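Local structure of enoyl-CoA hydratase (Mycolicibacterium smegmatis, 7MCM) at residues Glu190-Ser193 with Pro199-His202; Cys128-Ala133 with His202-Arg207; Leu223-Thr228 with Asp232-Leu237; Glu106-Ala111 with Pro214-Ala219. The protein probably catalyses the reversible addition of water to 2-enoyl-CoA thioesters, giving (3S)-3-hydroxyacyl-CoA in fatty acid metabolism. All blocks are in the same frame, centred on the assembly; numbering follows the deposited sequence.

Contact 1 (Glu190-Ser193 with Pro199-His202)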
loop_
_atom_site.group_PDB
_atom_site.type_symbol
_atom_site.label_atom_id
_atom_site.label_comp_id
_atom_site.label_asym_id
_atom_site.label_seq_id
_atom_site.Cartn_x
_atom_site.Cartn_y
_atom_site.Cartn_z
ATOM N N GLU B 190 31.759 2.181 -3.982
ATOM C CA GLU B 190 33.194 2.070 -4.177
ATOM C C GLU B 190 33.905 2.562 -2.924
ATOM O O GLU B 190 33.370 3.349 -2.136
ATOM C CB GLU B 190 33.678 2.828 -5.427
ATOM C CG GLU B 190 33.265 4.272 -5.514
ATOM C CD GLU B 190 33.680 4.955 -6.823
ATOM O OE1 GLU B 190 34.689 4.534 -7.434
ATOM O OE2 GLU B 190 33.000 5.923 -7.238
ATOM N N VAL B 191 35.107 2.029 -2.725
ATOM C CA VAL B 191 35.959 2.379 -1.596
ATOM C C VAL B 191 37.232 2.978 -2.163
ATOM O O VAL B 191 37.874 2.372 -3.028
ATOM C CB VAL B 191 36.268 1.158 -0.707
ATOM C CG1 VAL B 191 37.303 1.513 0.358
ATOM C CG2 VAL B 191 34.993 0.630 -0.075
ATOM N N LEU B 192 37.583 4.173 -1.697
ATOM C CA LEU B 192 38.728 4.905 -2.206
ATOM C C LEU B 192 39.693 5.197 -1.068
ATOM O O LEU B 192 39.307 5.231 0.105
ATOM C CB LEU B 192 38.269 6.202 -2.881
ATOM C CG LEU B 192 37.240 5.743 -3.922
ATOM C CD1 LEU B 192 35.868 6.347 -3.715
ATOM C CD2 LEU B 192 37.749 5.928 -5.320
ATOM N N SER B 193 40.960 5.404 -1.422
ATOM C CA SER B 193 41.894 5.908 -0.433
ATOM C C SER B 193 41.400 7.254 0.083
ATOM O O SER B 193 40.631 7.956 -0.581
ATOM C CB SER B 193 43.301 6.045 -1.022
ATOM O OG SER B 193 43.386 7.174 -1.874
ATOM N N PRO B 199 37.892 13.519 -4.934
ATOM C CA PRO B 199 38.010 13.390 -6.397
ATOM C C PRO B 199 37.064 12.366 -7.006
ATOM O O PRO B 199 36.488 12.620 -8.070
ATOM C CB PRO B 199 39.477 12.991 -6.585
ATOM C CG PRO B 199 40.171 13.678 -5.483
ATOM C CD PRO B 199 39.225 13.606 -4.303
ATOM N N ALA B 200 36.875 11.213 -6.359
ATOM C CA ALA B 200 35.936 10.232 -6.894
ATOM C C ALA B 200 34.498 10.718 -6.781
ATOM O O ALA B 200 33.679 10.466 -7.674
ATOM C CB ALA B 200 36.090 8.899 -6.170
ATOM N N ALA B 201 34.167 11.398 -5.685
ATOM C CA ALA B 201 32.810 11.908 -5.531
ATOM C C ALA B 201 32.495 12.930 -6.613
ATOM O O ALA B 201 31.386 12.942 -7.164
ATOM C CB ALA B 201 32.631 12.525 -4.146
ATOM N N HIS B 202 33.472 13.770 -6.958
ATOM C CA HIS B 202 33.255 14.743 -8.021
ATOM C C HIS B 202 33.172 14.083 -9.394
ATOM O O HIS B 202 32.407 14.539 -10.249
ATOM C CB HIS B 202 34.348 15.808 -7.997
ATOM C CG HIS B 202 34.123 16.859 -6.960
ATOM N ND1 HIS B 202 33.231 17.895 -7.139
ATOM C CD2 HIS B 202 34.636 17.011 -5.717
ATOM C CE1 HIS B 202 33.229 18.659 -6.061
ATOM N NE2 HIS B 202 34.068 18.141 -5.182
HETATM O O HOH W 1 33.657 7.932 -8.980
#
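Leu192 meets Ala200 where the outermost strand of the crotonase-fold core sheet, 191-192, lies beside the helix that follows it, 197-209. Both CA-CB bonds point across the gap, and the single methyl of Ala200 is received by the branched end of the leucine. That end is turned broadside: Leu192 CD1 and Leu192 CD2 each come within 3.5 Å of Ala200 CB, while Leu192 CG stands 4.0 Å from the same Ala200 CB, so the methyl sits before the fork and not against one prong. The chi2 of 121° is nearly eclipsed, an unusual value for leucine, and it goes with both branches facing the methyl.

Within the sheet the strand is joined to 130-134, where the backbone of Ala133 is hydrogen-bonded to both Glu190 and Leu192. Ile132 of that same strand touches Glu190, Leu192 and Ala201 and so belongs to the same apolar patch.

Glu190, in the same segment as Leu192, also directs its CB to the helix, but its carboxylate keeps its distance from the alanine methyl. It was modelled in two conformers, so its role is less certain. In the conformer described here a water bridges the space, giving one hydrogen to Glu190 OE2 at 2.7 Å and the other to the backbone Ala200 O at 2.9 Å.

Contact 2 (Cys128-Ala133 with His202-Arg207)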
loop_
_atom_site.group_PDB
_atom_site.type_symbol
_atom_site.label_atom_id
_atom_site.label_comp_id
_atom_site.label_asym_id
_atom_site.label_seq_id
_atom_site.Cartn_x
_atom_site.Cartn_y
_atom_site.Cartn_z
ATOM N N CYS B 128 20.973 8.969 1.721
ATOM C CA CYS B 128 21.440 9.562 0.475
ATOM C C CYS B 128 21.239 8.590 -0.687
ATOM O O CYS B 128 20.996 7.395 -0.494
ATOM C CB CYS B 128 22.905 9.969 0.616
ATOM S SG CYS B 128 23.157 11.311 1.838
ATOM N N ASP B 129 21.315 9.120 -1.917
ATOM C CA ASP B 129 20.983 8.301 -3.086
ATOM C C ASP B 129 22.088 7.311 -3.424
ATOM O O ASP B 129 21.808 6.179 -3.836
ATOM C CB ASP B 129 20.677 9.190 -4.294
ATOM C CG ASP B 129 19.505 10.127 -4.039
ATOM O OD1 ASP B 129 18.409 9.630 -3.714
ATOM O OD2 ASP B 129 19.682 11.354 -4.129
ATOM N N LEU B 130 23.336 7.727 -3.270
ATOM C CA LEU B 130 24.518 6.946 -3.613
ATOM C C LEU B 130 25.512 7.119 -2.486
ATOM O O LEU B 130 25.609 8.209 -1.924
ATOM C CB LEU B 130 25.175 7.423 -4.927
ATOM C CG LEU B 130 24.385 7.244 -6.213
ATOM C CD1 LEU B 130 25.115 7.833 -7.388
ATOM C CD2 LEU B 130 24.220 5.761 -6.406
ATOM N N ARG B 131 26.253 6.057 -2.162
ATOM C CA ARG B 131 27.315 6.138 -1.169
ATOM C C ARG B 131 28.623 5.652 -1.761
ATOM O O ARG B 131 28.660 4.631 -2.452
ATOM C CB ARG B 131 27.007 5.305 0.067
ATOM C CG ARG B 131 26.039 5.931 1.036
ATOM C CD ARG B 131 25.272 4.826 1.777
ATOM N NE ARG B 131 24.481 4.023 0.856
ATOM C CZ ARG B 131 23.353 4.449 0.309
ATOM N NH1 ARG B 131 22.884 5.666 0.561
ATOM N NH2 ARG B 131 22.679 3.642 -0.505
ATOM N N ILE B 132 29.694 6.400 -1.493
ATOM C CA ILE B 132 31.059 5.930 -1.668
ATOM C C ILE B 132 31.798 6.252 -0.377
ATOM O O ILE B 132 31.393 7.134 0.387
ATOM C CB ILE B 132 31.756 6.575 -2.887
ATOM C CG1 ILE B 132 31.896 8.071 -2.686
ATOM C CG2 ILE B 132 30.966 6.339 -4.162
ATOM C CD1 ILE B 132 32.641 8.761 -3.822
ATOM N N ALA B 133 32.900 5.535 -0.134
ATOM C CA ALA B 133 33.556 5.608 1.167
ATOM C C ALA B 133 35.066 5.628 1.031
ATOM O O ALA B 133 35.635 5.048 0.100
ATOM C CB ALA B 133 33.161 4.431 2.079
ATOM N N HIS B 202 33.472 13.770 -6.958
ATOM C CA HIS B 202 33.255 14.743 -8.021
ATOM C C HIS B 202 33.172 14.083 -9.394
ATOM O O HIS B 202 32.407 14.539 -10.249
ATOM C CB HIS B 202 34.348 15.808 -7.997
ATOM C CG HIS B 202 34.123 16.859 -6.960
ATOM N ND1 HIS B 202 33.231 17.895 -7.139
ATOM C CD2 HIS B 202 34.636 17.011 -5.717
ATOM C CE1 HIS B 202 33.229 18.659 -6.061
ATOM N NE2 HIS B 202 34.068 18.141 -5.182
ATOM N N ARG B 203 33.973 13.046 -9.653
ATOM C CA ARG B 203 33.824 12.340 -10.925
ATOM C C ARG B 203 32.421 11.755 -11.050
ATOM O O ARG B 203 31.755 11.918 -12.077
ATOM C CB ARG B 203 34.873 11.238 -11.063
ATOM C CG ARG B 203 36.252 11.731 -11.409
ATOM C CD ARG B 203 37.170 10.573 -11.765
ATOM N NE ARG B 203 37.340 9.655 -10.641
ATOM C CZ ARG B 203 38.334 9.713 -9.765
ATOM N NH1 ARG B 203 39.264 10.654 -9.835
ATOM N NH2 ARG B 203 38.409 8.795 -8.805
ATOM N N LEU B 204 31.936 11.107 -9.987
ATOM C CA LEU B 204 30.587 10.550 -10.001
ATOM C C LEU B 204 29.531 11.643 -10.163
ATOM O O LEU B 204 28.583 11.489 -10.939
ATOM C CB LEU B 204 30.348 9.746 -8.718
ATOM C CG LEU B 204 28.984 9.063 -8.561
ATOM C CD1 LEU B 204 28.703 8.115 -9.721
ATOM C CD2 LEU B 204 28.897 8.320 -7.203
ATOM N N ALA B 205 29.668 12.747 -9.416
ATOM C CA ALA B 205 28.747 13.874 -9.546
ATOM C C ALA B 205 28.721 14.427 -10.971
ATOM O O ALA B 205 27.655 14.783 -11.487
ATOM C CB ALA B 205 29.135 14.977 -8.554
ATOM N N GLU B 206 29.887 14.527 -11.615
ATOM C CA GLU B 206 29.953 15.056 -12.978
ATOM C C GLU B 206 29.304 14.128 -14.000
ATOM O O GLU B 206 28.836 14.598 -15.045
ATOM C CB GLU B 206 31.399 15.341 -13.369
ATOM C CG GLU B 206 31.823 16.775 -13.039
ATOM C CD GLU B 206 30.990 17.803 -13.811
ATOM O OE1 GLU B 206 30.557 17.503 -14.962
ATOM O OE2 GLU B 206 30.756 18.901 -13.260
ATOM N N ARG B 207 29.285 12.820 -13.738
ATOM C CA ARG B 207 28.574 11.914 -14.642
ATOM C C ARG B 207 27.069 12.166 -14.614
ATOM O O ARG B 207 26.371 11.849 -15.585
ATOM C CB ARG B 207 28.868 10.454 -14.289
ATOM C CG ARG B 207 30.273 9.938 -14.619
ATOM C CD ARG B 207 30.453 8.527 -13.969
ATOM N NE ARG B 207 29.420 7.595 -14.409
ATOM C CZ ARG B 207 29.063 6.485 -13.776
ATOM N NH1 ARG B 207 29.626 6.127 -12.636
ATOM N NH2 ARG B 207 28.119 5.711 -14.306
#
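Leu204 comes down from helix 197-209 onto Leu130 and Ile132 of the parallel strand 130-134, an alpha-on-beta layer of the crotonase-fold core. The packing between the segments is wholly apolar and centres on one methyl. Leu204 CD2 lies 3.8 Å from Leu130 CD1 and, more loosely, 4.2 Å from Ile132 CG2. Leu204 carries CG opposite its own backbone N (chi1 -179°), which sends the branch out from the helix to a place between two residues of the same strand face. Its axis runs at a slant to that of Leu130 and antiparallel to that of Ile132. Ile110, from strand 109-113, also touches Leu204.

The charged groups of the two segments find their partners elsewhere. Asp129 OD2 pairs with Lys220 and accepts from Val109 N. On the helix, Arg207 reaches another chain, forming salt bridges to Asp175 and Glu169 of the second subunit.

Arg131 leaves the strand on the face turned from the helix, and its guanidinium is held by carbonyls: NE by Leu187 O, NH1 by Ala125 O and Cys128 O. The last bond, Arg131 NH1 to Cys128 O, is 2.8 Å long; the oxygen lies in the guanidinium plane, yet the nitrogen stands 52° out of the carbonyl plane.

Contact 3 (Leu223-Thr228 with Asp232-Leu237)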
loop_
_atom_site.group_PDB
_atom_site.type_symbol
_atom_site.label_atom_id
_atom_site.label_comp_id
_atom_site.label_asym_id
_atom_site.label_seq_id
_atom_site.Cartn_x
_atom_site.Cartn_y
_atom_site.Cartn_z
ATOM N N LEU B 223 12.310 8.139 -9.582
ATOM C CA LEU B 223 12.924 7.101 -8.750
ATOM C C LEU B 223 12.350 7.100 -7.337
ATOM O O LEU B 223 12.150 6.030 -6.747
ATOM C CB LEU B 223 14.439 7.276 -8.699
ATOM C CG LEU B 223 15.172 6.826 -9.963
ATOM C CD1 LEU B 223 16.545 7.458 -10.004
ATOM C CD2 LEU B 223 15.260 5.320 -9.987
ATOM N N LEU B 224 12.114 8.284 -6.759
ATOM C CA LEU B 224 11.490 8.350 -5.437
ATOM C C LEU B 224 10.109 7.713 -5.444
ATOM O O LEU B 224 9.753 6.976 -4.519
ATOM C CB LEU B 224 11.385 9.796 -4.955
ATOM C CG LEU B 224 12.640 10.460 -4.390
ATOM C CD1 LEU B 224 12.318 11.858 -3.894
ATOM C CD2 LEU B 224 13.180 9.618 -3.248
ATOM N N GLU B 225 9.319 7.988 -6.483
ATOM C CA GLU B 225 7.979 7.412 -6.565
ATOM C C GLU B 225 8.017 5.889 -6.621
ATOM O O GLU B 225 7.152 5.219 -6.042
ATOM C CB GLU B 225 7.256 7.991 -7.786
ATOM C CG GLU B 225 5.914 7.354 -8.077
ATOM C CD GLU B 225 4.805 7.998 -7.274
ATOM O OE1 GLU B 225 5.101 8.933 -6.500
ATOM O OE2 GLU B 225 3.647 7.545 -7.385
ATOM N N SER B 226 9.035 5.319 -7.268
ATOM C CA SER B 226 9.069 3.877 -7.468
ATOM C C SER B 226 9.360 3.102 -6.181
ATOM O O SER B 226 9.023 1.911 -6.104
ATOM C CB SER B 226 10.097 3.561 -8.552
ATOM O OG SER B 226 9.861 4.368 -9.712
ATOM N N ARG B 227 9.959 3.736 -5.169
ATOM C CA ARG B 227 10.254 3.009 -3.933
ATOM C C ARG B 227 8.997 2.478 -3.269
ATOM O O ARG B 227 9.039 1.435 -2.609
ATOM C CB ARG B 227 11.019 3.896 -2.947
ATOM C CG ARG B 227 12.304 4.431 -3.519
ATOM C CD ARG B 227 13.307 4.813 -2.449
ATOM N NE ARG B 227 13.033 6.095 -1.810
ATOM C CZ ARG B 227 13.936 6.789 -1.127
ATOM N NH1 ARG B 227 15.196 6.381 -1.033
ATOM N NH2 ARG B 227 13.565 7.911 -0.514
ATOM N N THR B 228 7.885 3.157 -3.425
ATOM C CA THR B 228 6.680 2.744 -2.710
ATOM C C THR B 228 5.476 2.526 -3.613
ATOM O O THR B 228 4.687 1.610 -3.366
ATOM C CB THR B 228 6.323 3.796 -1.653
ATOM O OG1 THR B 228 6.573 5.102 -2.189
ATOM C CG2 THR B 228 7.135 3.584 -0.377
ATOM N N ASP B 232 1.331 1.059 -11.615
ATOM C CA ASP B 232 0.384 1.959 -12.269
ATOM C C ASP B 232 0.651 3.418 -11.905
ATOM O O ASP B 232 0.509 4.312 -12.749
ATOM C CB ASP B 232 -1.049 1.568 -11.900
ATOM C CG ASP B 232 -1.505 0.301 -12.599
ATOM O OD1 ASP B 232 -1.008 0.028 -13.714
ATOM O OD2 ASP B 232 -2.362 -0.417 -12.039
ATOM N N SER B 233 1.002 3.680 -10.648
ATOM C CA SER B 233 1.303 5.044 -10.234
ATOM C C SER B 233 2.542 5.576 -10.937
ATOM O O SER B 233 2.584 6.749 -11.328
ATOM C CB SER B 233 1.482 5.103 -8.721
ATOM O OG SER B 233 0.234 4.912 -8.094
ATOM N N THR B 234 3.574 4.739 -11.076
ATOM C CA THR B 234 4.788 5.173 -11.754
ATOM C C THR B 234 4.516 5.437 -13.230
ATOM O O THR B 234 5.013 6.421 -13.793
ATOM C CB THR B 234 5.888 4.128 -11.576
ATOM O OG1 THR B 234 6.242 4.039 -10.193
ATOM C CG2 THR B 234 7.128 4.469 -12.418
ATOM N N LEU B 235 3.709 4.580 -13.864
ATOM C CA LEU B 235 3.367 4.785 -15.265
ATOM C C LEU B 235 2.609 6.094 -15.460
ATOM O O LEU B 235 2.866 6.828 -16.419
ATOM C CB LEU B 235 2.543 3.602 -15.782
ATOM C CG LEU B 235 3.261 2.250 -15.916
ATOM C CD1 LEU B 235 2.264 1.150 -16.302
ATOM C CD2 LEU B 235 4.387 2.337 -16.928
ATOM N N ALA B 236 1.671 6.401 -14.561
ATOM C CA ALA B 236 0.916 7.646 -14.663
ATOM C C ALA B 236 1.817 8.865 -14.480
ATOM O O ALA B 236 1.672 9.865 -15.196
ATOM C CB ALA B 236 -0.209 7.657 -13.623
ATOM N N LEU B 237 2.733 8.816 -13.510
ATOM C CA LEU B 237 3.626 9.947 -13.272
ATOM C C LEU B 237 4.599 10.115 -14.431
ATOM O O LEU B 237 4.802 11.227 -14.924
ATOM C CB LEU B 237 4.377 9.765 -11.952
ATOM C CG LEU B 237 5.313 10.900 -11.494
ATOM C CD1 LEU B 237 4.557 12.226 -11.323
ATOM C CD2 LEU B 237 6.049 10.537 -10.209
#
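A hairpin of two helices, 213-226 and 231-241, ends the modelled chain, and Glu225 of the first helix packs against Ser233, Thr234 and Leu237 of the second across the short connection between them. The glutamate is used along its whole length. A chi1 of 173° swings CG away from the backbone N and the chain then bends at chi2, 85°, so that the aliphatic part runs slantwise over one methyl of Leu237: Glu225 CB is 3.7 Å and Glu225 CG 3.8 Å from Leu237 CD2. The chain also passes Thr234, with Glu225 CG 3.9 Å from Thr234 OG1, the two side chains running in opposite senses.

At the polar end Glu225 OE2 comes to 3.5 Å from Ser233 CB, a van der Waals approach. Its hydrogen bond goes elsewhere, to Ser233 OG of the third subunit, and Ser233 OG of this chain is bound in return by Glu225 of that subunit. Such a reciprocal pair is what a twofold axis would produce. Glu225 OE1 makes a salt bridge to Arg221, so the buried carboxylate has a partner for each oxygen.

Beside it Ser226 OG, one of two deposited positions, comes to 3.7 Å from Thr234 OG1, too far for a bond. In the conformer described, the Ser226 hydroxyl bonds to Leu222 O and to Thr155 OG1 of the second subunit; Thr234 OG1 has a weak bond to Ser230 O. A helical C-terminal hairpin built into contacts with several neighbours is characteristic of crotonase-fold enzymes, many of which are hexamers arranged as dimers of trimers.

Contact 4 (Glu106-Ala111 with Pro214-Ala219)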
loop_
_atom_site.group_PDB
_atom_site.type_symbol
_atom_site.label_atom_id
_atom_site.label_comp_id
_atom_site.label_asym_id
_atom_site.label_seq_id
_atom_site.Cartn_x
_atom_site.Cartn_y
_atom_site.Cartn_z
ATOM N N GLU B 106 15.123 17.682 -4.225
ATOM C CA GLU B 106 14.906 17.317 -5.617
ATOM C C GLU B 106 16.181 16.921 -6.341
ATOM O O GLU B 106 16.097 16.368 -7.442
ATOM C CB GLU B 106 14.257 18.465 -6.379
ATOM C CG GLU B 106 13.008 18.984 -5.742
ATOM C CD GLU B 106 12.443 20.152 -6.512
ATOM O OE1 GLU B 106 12.934 20.423 -7.637
ATOM O OE2 GLU B 106 11.509 20.800 -5.990
ATOM N N VAL B 107 17.350 17.221 -5.789
ATOM C CA VAL B 107 18.578 16.900 -6.507
ATOM C C VAL B 107 19.176 15.635 -5.904
ATOM O O VAL B 107 19.012 15.380 -4.700
ATOM C CB VAL B 107 19.574 18.080 -6.498
ATOM C CG1 VAL B 107 18.853 19.405 -6.794
ATOM C CG2 VAL B 107 20.317 18.160 -5.213
ATOM N N PRO B 108 19.844 14.808 -6.715
ATOM C CA PRO B 108 20.546 13.636 -6.179
ATOM C C PRO B 108 21.612 14.039 -5.169
ATOM O O PRO B 108 22.284 15.062 -5.325
ATOM C CB PRO B 108 21.180 12.997 -7.418
ATOM C CG PRO B 108 20.539 13.637 -8.596
ATOM C CD PRO B 108 19.905 14.907 -8.179
ATOM N N VAL B 109 21.771 13.206 -4.137
ATOM C CA VAL B 109 22.742 13.421 -3.067
ATOM C C VAL B 109 23.692 12.231 -3.012
ATOM O O VAL B 109 23.259 11.088 -2.814
ATOM C CB VAL B 109 22.063 13.625 -1.701
ATOM C CG1 VAL B 109 23.118 13.867 -0.644
ATOM C CG2 VAL B 109 21.096 14.816 -1.741
ATOM N N ILE B 110 24.985 12.502 -3.138
ATOM C CA ILE B 110 26.030 11.491 -3.002
ATOM C C ILE B 110 26.653 11.633 -1.614
ATOM O O ILE B 110 27.175 12.700 -1.275
ATOM C CB ILE B 110 27.091 11.653 -4.103
ATOM C CG1 ILE B 110 26.496 11.345 -5.477
ATOM C CG2 ILE B 110 28.316 10.771 -3.847
ATOM C CD1 ILE B 110 27.298 12.038 -6.597
ATOM N N ALA B 111 26.594 10.574 -0.797
ATOM C CA ALA B 111 27.306 10.578 0.485
ATOM C C ALA B 111 28.753 10.164 0.248
ATOM O O ALA B 111 29.015 9.045 -0.209
ATOM C CB ALA B 111 26.649 9.617 1.485
ATOM N N PRO B 214 16.835 19.839 -15.771
ATOM C CA PRO B 214 15.450 19.441 -15.474
ATOM C C PRO B 214 15.217 17.940 -15.555
ATOM O O PRO B 214 14.415 17.407 -14.781
ATOM C CB PRO B 214 14.637 20.199 -16.530
ATOM C CG PRO B 214 15.496 21.304 -16.958
ATOM C CD PRO B 214 16.888 20.776 -16.909
ATOM N N ALA B 215 15.878 17.243 -16.487
ATOM C CA ALA B 215 15.666 15.801 -16.615
ATOM C C ALA B 215 16.250 15.044 -15.427
ATOM O O ALA B 215 15.674 14.045 -14.976
ATOM C CB ALA B 215 16.267 15.288 -17.920
ATOM N N VAL B 216 17.404 15.484 -14.921
ATOM C CA VAL B 216 17.975 14.863 -13.728
ATOM C C VAL B 216 16.990 14.927 -12.558
ATOM O O VAL B 216 16.785 13.936 -11.836
ATOM C CB VAL B 216 19.326 15.524 -13.387
ATOM C CG1 VAL B 216 19.771 15.135 -11.972
ATOM C CG2 VAL B 216 20.377 15.083 -14.409
ATOM N N ARG B 217 16.340 16.077 -12.371
ATOM C CA ARG B 217 15.421 16.227 -11.247
ATOM C C ARG B 217 14.144 15.425 -11.453
ATOM O O ARG B 217 13.591 14.875 -10.492
ATOM C CB ARG B 217 15.106 17.700 -11.032
ATOM C CG ARG B 217 16.276 18.419 -10.381
ATOM C CD ARG B 217 15.956 19.869 -10.213
ATOM N NE ARG B 217 17.063 20.610 -9.625
ATOM C CZ ARG B 217 16.903 21.608 -8.777
ATOM N NH1 ARG B 217 15.704 21.954 -8.338
ATOM N NH2 ARG B 217 17.972 22.278 -8.359
ATOM N N MET B 218 13.638 15.389 -12.685
ATOM C CA MET B 218 12.454 14.589 -12.975
ATOM C C MET B 218 12.742 13.108 -12.775
ATOM O O MET B 218 11.899 12.372 -12.253
ATOM C CB MET B 218 11.981 14.852 -14.402
ATOM C CG MET B 218 11.221 16.162 -14.569
ATOM S SD MET B 218 10.311 16.328 -16.132
ATOM C CE MET B 218 11.546 15.907 -17.381
ATOM N N ALA B 219 13.918 12.653 -13.209
ATOM C CA ALA B 219 14.288 11.253 -13.014
ATOM C C ALA B 219 14.363 10.896 -11.532
ATOM O O ALA B 219 13.916 9.818 -11.127
ATOM C CB ALA B 219 15.623 10.953 -13.691
HETATM O O HOH W 2 13.509 15.370 -7.937
#
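Arg217 of helix 213-226 meets Glu106 at the edge of its guanidinium and Val107 over one face, where the helix packs on the loop entering strand 109-113 of the crotonase-fold core sheet. Its NH1 gives a hydrogen bond to Glu106 OE1 at 3.2 Å, with a bent N-H...O angle of 137°. The carboxylate and guanidinium planes are nearly perpendicular (89°), and the nitrogen reaches the oxygen from above the carboxylate plane, so this salt bridge is a single contact and not a matched pair. The methyl over the face is offset to the rim: Val107 CG1 is 3.4 Å from Arg217 NH2 and 3.5 Å from Arg217 CZ. Farther along the loop the ring of Pro108 crosses Val216 at about a right angle, Pro108 CG lying 3.8 Å from Val216 CG1.

One water ties the backbones together, donating to Glu106 O at 2.8 Å and to Arg217 O at 2.6 Å.

Beyond the two segments the same head group, on a chain extended from CG to NE, gives hydrogen bonds to three carbonyls: NH2 to Ile52 O and Ala46 O, NH1 to Asn47 O. The side chain of Asn47 in turn accepts from Glu106 N, tying Glu106 to the residue that supplies one of those carbonyls. Lys220, nearly one turn along the helix from Arg217, bonds to Val107 O. Val216 also packs on Ile208 and on Val144 of the second subunit.

The chemistry suggests that the carbonyls, more than the exposed glutamate, probably set where the guanidinium sits; Glu106 probably adds a modest electrostatic pull at the rim.

Overall arrangement
Contacts 1, 2 and 4 all reach the same six-stranded sheet, contact 1 at strand 191-192, contact 2 at its neighbour 130-134 and contact 4 at the loop entering the next strand, 109-113. Contacts 1 and 2 share helix 197-209 and His202, with centres about 8 Å apart; contacts 3 and 4 share helix 213-226. Contact 2 is buried and apolar, whereas contact 1 lies at the sheet's edge and admits a bridging water. Contact 4 is mixed, greasy near the strand and ionic at exposed Glu106. Contact 3, centred about 21 Å from the middle of the chain, is nevertheless buried, with neighbouring subunits packed against it and supplying partners for its polar groups.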